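Local coordinates for E2A dna-binding protein (Human adenovirus 5, PDB 2WB0) that binds single-stranded DNA and, by forming multimers, unwinds the template without ATP during the elongation phase of adenoviral strand-displacement replication, at residues A30-K33 with D37-E40; E52-L57 with L307-S312; Q80-V85 with S312-N317. All blocks are in the same frame, centred on the assembly; numbering follows the deposited sequence.

Contact 1. Residues A30-K33 with D37-E40; sequences ANFK and DQVE
Phe32 and Gln38 face each other across the short connection between helix 26-31 and helix 40-53, their CA atoms 6.8 Å apart, with Phe32 the first residue to leave helical angles and Gln38 the centre of an inverse gamma turn. This is the short loop linking two successive helices of the all-alpha region, bridged by one glutamine amide that bonds to backbone at both of its ends. The carboxamide suits the task because it offers a donor and an acceptor side by side. Gln38 NE2 gives a hydrogen to Asn31 O at 3.1 Å, the partner lying close to the plane of the amide although the nitrogen itself sits well above the plane of the Asn31 carbonyl. At the other end, Lys33 N donates to Gln38 OE1 over 2.7 Å, and the same oxygen also accepts from Leu35 N within the loop. The N-H groups of Lys33 and Leu35 thus share this one side-chain oxygen. An extended chain beyond CG (chi2 -177°) carries the amide over to the end of helix 26-31. The buried Phe32 ring turns inward among Met12, Ala15 and Met19 of helix 7-21 and Ala41 and Leu42 of helix 40-53, a place where a large apolar group belongs. At its rim, CD1 and CE1 of Phe32 lie beside Gln38 CB, and Phe32 CE1 meets the backbone oxygen Gln38 O edge-on, near the ring plane, at 3.5 Å.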
loop_
_atom_site.group_PDB
_atom_site.type_symbol
_atom_site.label_atom_id
_atom_site.label_comp_id
_atom_site.label_asym_id
_atom_site.label_seq_id
_atom_site.Cartn_x
_atom_site.Cartn_y
_atom_site.Cartn_z
ATOM N N ALA A 30 -12.623 23.297 -13.799
ATOM C CA ALA A 30 -12.703 24.735 -13.469
ATOM C C ALA A 30 -11.976 24.966 -12.156
ATOM O O ALA A 30 -11.232 25.948 -11.986
ATOM C CB ALA A 30 -14.184 25.140 -13.289
ATOM N N ASN A 31 -12.206 24.041 -11.219
ATOM C CA ASN A 31 -11.719 24.217 -9.868
ATOM C C ASN A 31 -10.321 23.707 -9.622
ATOM O O ASN A 31 -9.752 24.017 -8.588
ATOM C CB ASN A 31 -12.709 23.631 -8.887
ATOM C CG ASN A 31 -14.012 24.377 -8.909
ATOM O OD1 ASN A 31 -15.102 23.772 -8.895
ATOM N ND2 ASN A 31 -13.921 25.709 -8.989
ATOM N N PHE A 32 -9.745 22.953 -10.562
ATOM C CA PHE A 32 -8.392 22.435 -10.340
ATOM C C PHE A 32 -7.328 23.561 -10.260
ATOM O O PHE A 32 -7.288 24.458 -11.126
ATOM C CB PHE A 32 -8.049 21.463 -11.474
ATOM C CG PHE A 32 -6.751 20.776 -11.293
ATOM C CD1 PHE A 32 -6.664 19.659 -10.436
ATOM C CD2 PHE A 32 -5.616 21.210 -11.963
ATOM C CE1 PHE A 32 -5.449 19.014 -10.250
ATOM C CE2 PHE A 32 -4.396 20.561 -11.804
ATOM C CZ PHE A 32 -4.309 19.458 -10.946
ATOM N N LYS A 33 -6.434 23.488 -9.280
ATOM C CA LYS A 33 -5.407 24.520 -9.015
ATOM C C LYS A 33 -4.063 23.878 -8.707
ATOM O O LYS A 33 -3.180 24.499 -8.110
ATOM C CB LYS A 33 -5.818 25.433 -7.826
ATOM C CG LYS A 33 -7.042 26.335 -8.043
ATOM C CD LYS A 33 -6.914 27.278 -9.297
ATOM C CE LYS A 33 -8.169 28.204 -9.412
ATOM N NZ LYS A 33 -7.960 29.280 -10.566
ATOM N N ASP A 37 -3.957 18.348 -2.399
ATOM C CA ASP A 37 -5.123 17.454 -2.132
ATOM C C ASP A 37 -6.084 17.325 -3.326
ATOM O O ASP A 37 -7.103 16.618 -3.276
ATOM C CB ASP A 37 -5.873 17.829 -0.808
ATOM C CG ASP A 37 -6.926 18.944 -0.978
ATOM O OD1 ASP A 37 -6.908 19.796 -1.918
ATOM O OD2 ASP A 37 -7.804 19.001 -0.075
ATOM N N GLN A 38 -5.787 18.051 -4.405
ATOM C CA GLN A 38 -6.577 17.946 -5.624
ATOM C C GLN A 38 -6.191 16.752 -6.491
ATOM O O GLN A 38 -5.374 16.872 -7.456
ATOM C CB GLN A 38 -6.526 19.244 -6.427
ATOM C CG GLN A 38 -7.253 20.335 -5.642
ATOM C CD GLN A 38 -7.298 21.582 -6.415
ATOM O OE1 GLN A 38 -6.272 22.021 -6.973
ATOM N NE2 GLN A 38 -8.480 22.091 -6.594
ATOM N N VAL A 39 -6.803 15.621 -6.172
ATOM C CA VAL A 39 -6.489 14.369 -6.884
ATOM C C VAL A 39 -7.646 13.825 -7.748
ATOM O O VAL A 39 -7.400 13.160 -8.770
ATOM C CB VAL A 39 -6.009 13.266 -5.915
ATOM C CG1 VAL A 39 -5.824 11.940 -6.710
ATOM C CG2 VAL A 39 -4.712 13.675 -5.223
ATOM N N GLU A 40 -8.865 14.187 -7.390
ATOM C CA GLU A 40 -10.072 13.744 -8.099
ATOM C C GLU A 40 -10.024 13.991 -9.596
ATOM O O GLU A 40 -10.334 13.085 -10.372
ATOM C CB GLU A 40 -11.338 14.357 -7.527
ATOM C CG GLU A 40 -12.622 13.800 -8.202
ATOM C CD GLU A 40 -13.927 14.189 -7.498
ATOM O OE1 GLU A 40 -15.001 13.676 -7.939
ATOM O OE2 GLU A 40 -13.914 15.016 -6.541
#

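Contact 2. Residues E52-L57 with L307-S312; sequences EEHRGL and LVMVRS
Met309 carries this contact, reaching from helix 300-315 to His54 and Leu57 in the turn that follows helix 40-53. The first interaction is CH-pi: the methyl carbon Met309 CE sits over one face of the His54 imidazole, 3.4 Å from the ring centroid and 15° off the normal. It is displaced toward the CG-CD2 side, with His54 CG and CD2 its nearest ring atoms. The sulfur lies farther back above the same face, with Met309 SD 5.2 Å from the His54 centroid, so the methyl does the touching and the sulfur-aromatic component is distant. A flexible thioether fits here: the Met309 chain runs out extended through chi2 and then bends at chi3 (77°), which lays CE over the ring, and the flat imidazole gives that methyl a broad face to rest on. The second interaction is apolar. Leu57 and Met309 meet tip to tip, the branched leucine presenting its methyl CD2 to Met309 SD at 4.2 Å. Both turn residues come to the same methionine because the backbone folds between them in a type I beta turn, closed by the backbone bond from Leu57 N to His54 O, 3.0 Å long. Among the neighbouring helices, Trp49 and Leu50 of helix 40-53 also touch Met309, and the Trp49 ring meets that of His54. Leu57 also packs against Phe67 of helix 64-83, and Met309 links this part of the all-alpha region to helix 300-315.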
loop_
_atom_site.group_PDB
_atom_site.type_symbol
_atom_site.label_atom_id
_atom_site.label_comp_id
_atom_site.label_asym_id
_atom_site.label_seq_id
_atom_site.Cartn_x
_atom_site.Cartn_y
_atom_site.Cartn_z
ATOM N N GLU A 52 -11.137 3.481 -21.644
ATOM C CA GLU A 52 -10.945 3.695 -23.085
ATOM C C GLU A 52 -9.915 2.700 -23.624
ATOM O O GLU A 52 -10.141 2.035 -24.655
ATOM C CB GLU A 52 -10.592 5.190 -23.313
ATOM C CG GLU A 52 -9.779 5.563 -24.529
ATOM C CD GLU A 52 -9.385 7.064 -24.516
ATOM O OE1 GLU A 52 -8.187 7.347 -24.835
ATOM O OE2 GLU A 52 -10.259 7.923 -24.152
ATOM N N GLU A 53 -8.821 2.536 -22.895
ATOM C CA GLU A 53 -7.725 1.665 -23.313
ATOM C C GLU A 53 -7.610 0.303 -22.589
ATOM O O GLU A 53 -6.885 -0.592 -23.048
ATOM C CB GLU A 53 -6.411 2.426 -23.165
ATOM C CG GLU A 53 -6.436 3.808 -23.818
ATOM C CD GLU A 53 -6.087 3.752 -25.292
ATOM O OE1 GLU A 53 -5.419 2.773 -25.722
ATOM O OE2 GLU A 53 -6.475 4.696 -26.020
ATOM N N HIS A 54 -8.297 0.127 -21.466
ATOM C CA HIS A 54 -8.039 -1.057 -20.648
ATOM C C HIS A 54 -9.258 -1.553 -19.963
ATOM O O HIS A 54 -9.220 -1.932 -18.779
ATOM C CB HIS A 54 -6.968 -0.762 -19.608
ATOM C CG HIS A 54 -5.634 -0.529 -20.213
ATOM N ND1 HIS A 54 -5.228 0.719 -20.640
ATOM C CD2 HIS A 54 -4.615 -1.380 -20.475
ATOM C CE1 HIS A 54 -4.009 0.625 -21.145
ATOM N NE2 HIS A 54 -3.613 -0.633 -21.050
ATOM N N ARG A 55 -10.326 -1.647 -20.729
ATOM C CA ARG A 55 -11.609 -2.049 -20.180
ATOM C C ARG A 55 -11.628 -3.418 -19.557
ATOM O O ARG A 55 -12.463 -3.700 -18.700
ATOM C CB ARG A 55 -12.661 -2.057 -21.262
ATOM C CG ARG A 55 -13.150 -0.699 -21.546
ATOM C CD ARG A 55 -14.266 -0.784 -22.624
ATOM N NE ARG A 55 -15.554 -1.127 -21.987
ATOM C CZ ARG A 55 -16.317 -0.263 -21.320
ATOM N NH1 ARG A 55 -15.923 0.995 -21.180
ATOM N NH2 ARG A 55 -17.462 -0.660 -20.774
ATOM N N GLY A 56 -10.745 -4.275 -20.011
ATOM C CA GLY A 56 -10.782 -5.619 -19.490
ATOM C C GLY A 56 -9.807 -5.823 -18.343
ATOM O O GLY A 56 -9.585 -6.959 -17.941
ATOM N N LEU A 57 -9.273 -4.743 -17.762
ATOM C CA LEU A 57 -8.191 -4.908 -16.743
ATOM C C LEU A 57 -8.779 -5.687 -15.577
ATOM O O LEU A 57 -9.854 -5.362 -15.148
ATOM C CB LEU A 57 -7.657 -3.548 -16.235
ATOM C CG LEU A 57 -6.837 -3.533 -14.919
ATOM C CD1 LEU A 57 -5.491 -4.175 -15.166
ATOM C CD2 LEU A 57 -6.678 -2.077 -14.476
ATOM N N LEU A 307 1.175 2.229 -10.945
ATOM C CA LEU A 307 2.330 3.076 -11.296
ATOM C C LEU A 307 2.744 2.918 -12.794
ATOM O O LEU A 307 3.024 3.898 -13.557
ATOM C CB LEU A 307 3.520 2.805 -10.358
ATOM C CG LEU A 307 4.869 3.502 -10.739
ATOM C CD1 LEU A 307 4.779 5.037 -10.751
ATOM C CD2 LEU A 307 6.042 3.077 -9.778
ATOM N N VAL A 308 2.822 1.670 -13.186
ATOM C CA VAL A 308 3.241 1.298 -14.566
ATOM C C VAL A 308 2.261 1.785 -15.598
ATOM O O VAL A 308 2.670 2.312 -16.660
ATOM C CB VAL A 308 3.602 -0.256 -14.673
ATOM C CG1 VAL A 308 3.858 -0.664 -16.174
ATOM C CG2 VAL A 308 4.716 -0.593 -13.805
ATOM N N MET A 309 0.969 1.715 -15.294
ATOM C CA MET A 309 0.002 2.139 -16.263
ATOM C C MET A 309 0.010 3.695 -16.333
ATOM O O MET A 309 -0.255 4.264 -17.401
ATOM C CB MET A 309 -1.393 1.582 -15.931
ATOM C CG MET A 309 -1.380 0.024 -16.092
ATOM S SD MET A 309 -2.989 -0.687 -15.822
ATOM C CE MET A 309 -3.829 -0.318 -17.357
ATOM N N VAL A 310 0.289 4.366 -15.220
ATOM C CA VAL A 310 0.440 5.852 -15.331
ATOM C C VAL A 310 1.623 6.197 -16.276
ATOM O O VAL A 310 1.541 7.157 -17.101
ATOM C CB VAL A 310 0.510 6.541 -13.927
ATOM C CG1 VAL A 310 1.114 7.974 -13.999
ATOM C CG2 VAL A 310 -0.898 6.649 -13.336
ATOM N N ARG A 311 2.703 5.452 -16.166
ATOM C CA ARG A 311 3.860 5.705 -17.008
ATOM C C ARG A 311 3.405 5.556 -18.492
ATOM O O ARG A 311 3.723 6.406 -19.320
ATOM C CB ARG A 311 5.050 4.815 -16.608
ATOM C CG ARG A 311 5.664 5.107 -15.270
ATOM C CD ARG A 311 6.846 4.200 -14.936
ATOM N NE ARG A 311 7.570 4.577 -13.727
ATOM C CZ ARG A 311 8.242 3.747 -12.948
ATOM N NH1 ARG A 311 8.279 2.419 -13.202
ATOM N NH2 ARG A 311 8.816 4.232 -11.851
ATOM N N SER A 312 2.581 4.547 -18.809
ATOM C CA SER A 312 2.027 4.401 -20.151
ATOM C C SER A 312 1.174 5.578 -20.601
ATOM O O SER A 312 1.354 6.088 -21.700
ATOM C CB SER A 312 1.239 3.090 -20.328
ATOM O OG SER A 312 2.165 2.025 -20.295
#

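Contact 3. Residues Q80-V85 with S312-N317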
loop_
_atom_site.group_PDB
_atom_site.type_symbol
_atom_site.label_atom_id
_atom_site.label_comp_id
_atom_site.label_asym_id
_atom_site.label_seq_id
_atom_site.Cartn_x
_atom_site.Cartn_y
_atom_site.Cartn_z
ATOM N N GLN A 80 3.779 17.097 -11.099
ATOM C CA GLN A 80 4.632 17.905 -10.233
ATOM C C GLN A 80 6.105 17.844 -10.668
ATOM O O GLN A 80 6.773 18.895 -10.792
ATOM C CB GLN A 80 4.472 17.438 -8.773
ATOM C CG GLN A 80 3.133 17.859 -8.203
ATOM C CD GLN A 80 3.000 17.471 -6.697
ATOM O OE1 GLN A 80 3.930 16.934 -6.101
ATOM N NE2 GLN A 80 1.835 17.747 -6.114
ATOM N N SER A 81 6.628 16.627 -10.885
ATOM C CA SER A 81 7.971 16.464 -11.413
ATOM C C SER A 81 8.166 17.196 -12.762
ATOM O O SER A 81 9.131 17.919 -12.892
ATOM C CB SER A 81 8.407 14.984 -11.481
ATOM O OG SER A 81 8.256 14.320 -10.187
ATOM N N PHE A 82 7.241 17.040 -13.715
ATOM C CA PHE A 82 7.334 17.686 -15.032
ATOM C C PHE A 82 7.511 19.207 -14.850
ATOM O O PHE A 82 8.458 19.843 -15.407
ATOM C CB PHE A 82 6.084 17.415 -15.842
ATOM C CG PHE A 82 5.962 18.224 -17.119
ATOM C CD1 PHE A 82 6.763 17.925 -18.238
ATOM C CD2 PHE A 82 4.962 19.160 -17.261
ATOM C CE1 PHE A 82 6.622 18.634 -19.427
ATOM C CE2 PHE A 82 4.801 19.892 -18.475
ATOM C CZ PHE A 82 5.630 19.620 -19.554
ATOM N N ALA A 83 6.560 19.762 -14.096
ATOM C CA ALA A 83 6.466 21.222 -13.834
ATOM C C ALA A 83 7.524 21.782 -12.870
ATOM O O ALA A 83 7.701 23.002 -12.778
ATOM C CB ALA A 83 5.112 21.516 -13.303
ATOM N N GLU A 84 8.179 20.901 -12.141
ATOM C CA GLU A 84 9.041 21.253 -11.030
ATOM C C GLU A 84 8.313 22.015 -9.916
ATOM O O GLU A 84 8.851 23.003 -9.343
ATOM C CB GLU A 84 10.253 22.033 -11.534
ATOM C CG GLU A 84 10.978 21.311 -12.691
ATOM C CD GLU A 84 12.335 21.938 -12.925
ATOM O OE1 GLU A 84 12.439 22.775 -13.838
ATOM O OE2 GLU A 84 13.255 21.651 -12.143
ATOM N N VAL A 85 7.090 21.576 -9.619
ATOM C CA VAL A 85 6.415 22.056 -8.447
ATOM C C VAL A 85 6.487 21.022 -7.346
ATOM O O VAL A 85 6.318 19.863 -7.629
ATOM C CB VAL A 85 4.984 22.627 -8.690
ATOM C CG1 VAL A 85 4.629 22.822 -10.131
ATOM C CG2 VAL A 85 3.846 21.971 -7.787
ATOM N N SER A 312 2.581 4.547 -18.809
ATOM C CA SER A 312 2.027 4.401 -20.151
ATOM C C SER A 312 1.174 5.578 -20.601
ATOM O O SER A 312 1.354 6.088 -21.700
ATOM C CB SER A 312 1.239 3.090 -20.328
ATOM O OG SER A 312 2.165 2.025 -20.295
ATOM N N LEU A 313 0.248 5.995 -19.756
ATOM C CA LEU A 313 -0.633 7.141 -20.012
ATOM C C LEU A 313 0.187 8.376 -20.261
ATOM O O LEU A 313 -0.142 9.168 -21.196
ATOM C CB LEU A 313 -1.580 7.378 -18.801
ATOM C CG LEU A 313 -2.450 8.630 -18.632
ATOM C CD1 LEU A 313 -3.132 9.081 -19.917
ATOM C CD2 LEU A 313 -3.570 8.321 -17.498
ATOM N N TRP A 314 1.220 8.564 -19.422
ATOM C CA TRP A 314 2.098 9.709 -19.514
ATOM C C TRP A 314 2.779 9.714 -20.931
ATOM O O TRP A 314 2.797 10.747 -21.632
ATOM C CB TRP A 314 3.164 9.679 -18.416
ATOM C CG TRP A 314 3.988 10.922 -18.455
ATOM C CD1 TRP A 314 5.198 11.115 -19.108
ATOM C CD2 TRP A 314 3.648 12.168 -17.859
ATOM N NE1 TRP A 314 5.612 12.443 -18.962
ATOM C CE2 TRP A 314 4.678 13.105 -18.199
ATOM C CE3 TRP A 314 2.565 12.597 -17.077
ATOM C CZ2 TRP A 314 4.667 14.424 -17.739
ATOM C CZ3 TRP A 314 2.549 13.925 -16.638
ATOM C CH2 TRP A 314 3.598 14.816 -16.961
ATOM N N SER A 315 3.263 8.534 -21.347
ATOM C CA SER A 315 4.004 8.351 -22.614
ATOM C C SER A 315 3.125 8.641 -23.819
ATOM O O SER A 315 3.641 8.978 -24.899
ATOM C CB SER A 315 4.565 6.917 -22.743
ATOM O OG SER A 315 3.520 6.000 -23.130
ATOM N N GLU A 316 1.806 8.496 -23.664
ATOM C CA GLU A 316 0.891 8.814 -24.730
ATOM C C GLU A 316 0.619 10.318 -24.772
ATOM O O GLU A 316 -0.071 10.784 -25.669
ATOM C CB GLU A 316 -0.439 8.043 -24.620
ATOM C CG GLU A 316 -0.254 6.506 -24.718
ATOM C CD GLU A 316 -1.503 5.696 -24.441
ATOM O OE1 GLU A 316 -2.611 6.251 -24.292
ATOM O OE2 GLU A 316 -1.362 4.452 -24.395
ATOM N N ASN A 317 1.191 11.070 -23.835
ATOM C CA ASN A 317 0.894 12.518 -23.783
ATOM C C ASN A 317 2.075 13.436 -23.758
ATOM O O ASN A 317 1.932 14.612 -24.075
ATOM C CB ASN A 317 -0.012 12.814 -22.607
ATOM C CG ASN A 317 -1.353 12.242 -22.791
ATOM O OD1 ASN A 317 -1.658 11.136 -22.339
ATOM N ND2 ASN A 317 -2.178 12.959 -23.458
#
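Phe82 and Trp314 meet between the last turns of two helices, 64-83 and 300-315, and the meeting can be followed outward along the phenylalanine. Its CB points toward the other segment and makes the nearest approach, 3.8 Å from Trp314 CH2 and equally near CZ2, the two atoms at the outer end of the indole. With CG anti to the backbone N (chi1 170°), the ring swings away from the straight line between the helices, which leaves CB and CG as the main atoms facing the indole, the two side chains crossing at about a right angle. Phe82 CG lies 4.1 Å from Trp314 CZ2, and CD1 keeps the same distance from that atom; farther round the ring the tryptophan is left behind. The pair is an offset edge-to-face stack, the edge of Trp314 turned toward the face of Phe82, with centroids 5.9 Å apart and planes at 67°. Tryptophan suits the place because its long, rigid side chain spans much of the 10.5 Å between Phe82 CA and Trp314 CA, the nearest CA pair of the two segments, while its polar NE1 is satisfied by Glu320 O.

Both helices finish here. Glu84, at positive phi, is the C-prime residue of a Schellman motif: Val85 N bonds back to Gln80 O, and Glu84 N to Ser81 O. On the other helix Ser315 OG donates to Ser312 O at 2.6 Å, a carbonyl that also accepts from Glu316 N. Around the pair, Phe318 stacks on Trp314 and meets the Phe82 ring as well, and Lys10 makes a cation-pi contact with Phe82. Trp314 also rests on Leu75 and Leu79, joining helix 300-315 to helix 64-83, whose end in turn touches helix 7-21 through Phe82 on Ala14.

How the contacts relate
Contacts 2 and 3 are two attachments of one element: both use helix 300-315 and share Ser312, their centres about 15 Å apart. In contact 2 the helix meets the turn after helix 40-53, in contact 3 the end of helix 64-83, so it packs beside two consecutive helices of the all-alpha region. Contact 1 is local, closing the loop before helix 40-53; its centre lies about 16 Å from that of contact 3 and about 22 Å from that of contact 2, without touching either. Helix 7-21 packs on both Phe32 of contact 1 and Phe82 of contact 3. All three contacts lie away from both zinc sites.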